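Long-range contact in BIFUNCTIONAL PROTEIN Proline utilization A (PutA) (Corynebacterium freiburgense, PDB 5UX5), which catalyses both steps of proline oxidation to glutamate, pairing an FAD-dependent proline dehydrogenase with an NAD-dependent aldehyde dehydrogenase in a single chain: residues 871-876 / 1061-1066. Sequence-based numbering, arbitrary orientation.
Sequences AYINRG and VSTTNH
Ile873 and Ser1062 meet at the centre of a parallel strand pair, where Ile873 N donates to Ser1062 O at 2.8 Å. In the ladder around this bond, Ser1062 N reaches Ala871 O at 2.9 Å and Thr1064 N reaches Ile873 O at 3.2 Å. Tight, mostly apolar packing lies on the face of Ala871, Ile873, Val1061 and Thr1063. There CG1 of Ile873 is anti to the carbonyl carbon (chi1 -70°), and an extended chi2 of 150° carries CD1 across to Val1061 CG1 at 3.9 Å and close to Thr1063 OG1, while its other branch, CG2, lies 3.6 Å from Thr1063 CG2. The opposite face is more polar. Tyr872 CD2 approaches Ser1062 CB obliquely and lies over one face of the Arg875 guanidinium, toward its rim. Gly876 O lies in the plane of that group, gripped side-on by NE and NH2, and NH1 forms a salt bridge with Glu965; Ser1062 OG is hydrogen-bonded to Asn967. Contact thins toward the partly exposed end, where the strand of Ile873 gives way to a turn at Asn874. Thr1064 OG1 still donates to Asn874 O at 2.8 Å, from above the carbonyl plane, and so ties the turn to the neighbouring strand. The parallel pairing extends the strands of the aldehyde dehydrogenase region with one from the C-terminal part of the chain. Strand 845-852 runs parallel to 870-873 on one outer edge and strand 965-980 antiparallel to 1056-1064 on the other, and helix 856-865 packs Val859, Trp862 and Lys863 against Ile873.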
loop_
_atom_site.group_PDB
_atom_site.type_symbol
_atom_site.label_atom_id
_atom_site.label_comp_id
_atom_site.label_asym_id
_atom_site.label_seq_id
_atom_site.Cartn_x
_atom_site.Cartn_y
_atom_site.Cartn_z
ATOM N N ALA A 871 10.825 5.848 7.767
ATOM C CA ALA A 871 11.252 6.437 6.500
ATOM C C ALA A 871 10.823 5.562 5.308
ATOM O O ALA A 871 10.827 4.329 5.383
ATOM C CB ALA A 871 12.763 6.634 6.497
ATOM N N TYR A 872 10.403 6.210 4.226
ATOM C CA TYR A 872 9.948 5.535 3.011
ATOM C C TYR A 872 10.609 6.204 1.825
ATOM O O TYR A 872 10.826 7.418 1.827
ATOM C CB TYR A 872 8.420 5.579 2.831
ATOM C CG TYR A 872 7.646 4.957 3.964
ATOM C CD1 TYR A 872 7.341 5.701 5.079
ATOM C CD2 TYR A 872 7.206 3.628 3.919
ATOM C CE1 TYR A 872 6.643 5.163 6.118
ATOM C CE2 TYR A 872 6.484 3.078 4.981
ATOM C CZ TYR A 872 6.222 3.871 6.084
ATOM O OH TYR A 872 5.507 3.432 7.176
ATOM N N ILE A 873 10.944 5.417 0.816
ATOM C CA ILE A 873 11.647 5.944 -0.337
ATOM C C ILE A 873 10.860 5.570 -1.582
ATOM O O ILE A 873 10.621 4.387 -1.841
ATOM C CB ILE A 873 13.096 5.435 -0.364
ATOM C CG1 ILE A 873 13.833 6.120 0.796
ATOM C CG2 ILE A 873 13.755 5.724 -1.688
ATOM C CD1 ILE A 873 14.955 5.341 1.394
ATOM N N ASN A 874 10.407 6.583 -2.316
ATOM C CA ASN A 874 9.642 6.380 -3.549
ATOM C C ASN A 874 8.413 5.492 -3.330
ATOM O O ASN A 874 8.111 4.609 -4.126
ATOM C CB ASN A 874 10.541 5.823 -4.656
ATOM C CG ASN A 874 11.640 6.776 -5.037
ATOM O OD1 ASN A 874 11.435 7.991 -5.064
ATOM N ND2 ASN A 874 12.802 6.244 -5.359
ATOM N N ARG A 875 7.685 5.743 -2.249
ATOM C CA ARG A 875 6.382 5.135 -2.038
ATOM C C ARG A 875 5.641 5.974 -1.011
ATOM O O ARG A 875 6.185 6.941 -0.483
ATOM C CB ARG A 875 6.521 3.691 -1.590
ATOM C CG ARG A 875 7.540 3.535 -0.487
ATOM C CD ARG A 875 7.166 2.372 0.376
ATOM N NE ARG A 875 5.985 2.685 1.161
ATOM C CZ ARG A 875 5.276 1.782 1.835
ATOM N NH1 ARG A 875 5.626 0.502 1.807
ATOM N NH2 ARG A 875 4.217 2.155 2.536
ATOM N N GLY A 876 4.387 5.600 -0.733
ATOM C CA GLY A 876 3.614 6.287 0.283
ATOM C C GLY A 876 4.195 6.098 1.676
ATOM O O GLY A 876 4.962 5.168 1.945
ATOM N N VAL A 1061 13.211 1.516 7.467
ATOM C CA VAL A 1061 13.456 2.186 6.187
ATOM C C VAL A 1061 12.913 1.293 5.081
ATOM O O VAL A 1061 13.467 0.218 4.807
ATOM C CB VAL A 1061 14.935 2.488 5.946
ATOM C CG1 VAL A 1061 15.083 3.392 4.736
ATOM C CG2 VAL A 1061 15.570 3.118 7.179
ATOM N N SER A 1062 11.863 1.765 4.406
ATOM C CA SER A 1062 11.166 1.019 3.369
ATOM C C SER A 1062 11.406 1.702 2.035
ATOM O O SER A 1062 11.071 2.882 1.889
ATOM C CB SER A 1062 9.677 0.942 3.675
ATOM O OG SER A 1062 9.013 0.259 2.638
ATOM N N THR A 1063 12.004 0.972 1.083
ATOM C CA THR A 1063 12.417 1.497 -0.228
ATOM C C THR A 1063 11.871 0.641 -1.374
ATOM O O THR A 1063 12.124 -0.572 -1.434
ATOM C CB THR A 1063 13.939 1.546 -0.380
ATOM O OG1 THR A 1063 14.525 2.294 0.692
ATOM C CG2 THR A 1063 14.323 2.143 -1.726
ATOM N N THR A 1064 11.158 1.277 -2.299
ATOM C CA THR A 1064 10.756 0.598 -3.519
ATOM C C THR A 1064 12.007 0.154 -4.259
ATOM O O THR A 1064 12.978 0.902 -4.341
ATOM C CB THR A 1064 9.876 1.525 -4.374
ATOM O OG1 THR A 1064 8.751 1.910 -3.588
ATOM C CG2 THR A 1064 9.333 0.818 -5.627
ATOM N N ASN A 1065 12.004 -1.096 -4.746
ATOM C CA ASN A 1065 13.181 -1.695 -5.366
ATOM C C ASN A 1065 13.142 -1.684 -6.882
ATOM O O ASN A 1065 14.193 -1.832 -7.520
ATOM C CB ASN A 1065 13.319 -3.155 -4.942
ATOM C CG ASN A 1065 14.083 -3.314 -3.676
ATOM O OD1 ASN A 1065 14.971 -2.519 -3.366
ATOM N ND2 ASN A 1065 13.756 -4.354 -2.925
ATOM N N HIS A 1066 11.970 -1.492 -7.462
ATOM C CA HIS A 1066 11.739 -1.691 -8.878
ATOM C C HIS A 1066 11.473 -0.353 -9.559
ATOM O O HIS A 1066 11.122 0.634 -8.909
ATOM C CB HIS A 1066 10.569 -2.665 -9.065
ATOM C CG HIS A 1066 9.292 -2.192 -8.443
ATOM N ND1 HIS A 1066 8.379 -1.404 -9.115
ATOM C CD2 HIS A 1066 8.796 -2.357 -7.193
ATOM C CE1 HIS A 1066 7.367 -1.120 -8.311
ATOM N NE2 HIS A 1066 7.595 -1.684 -7.138
#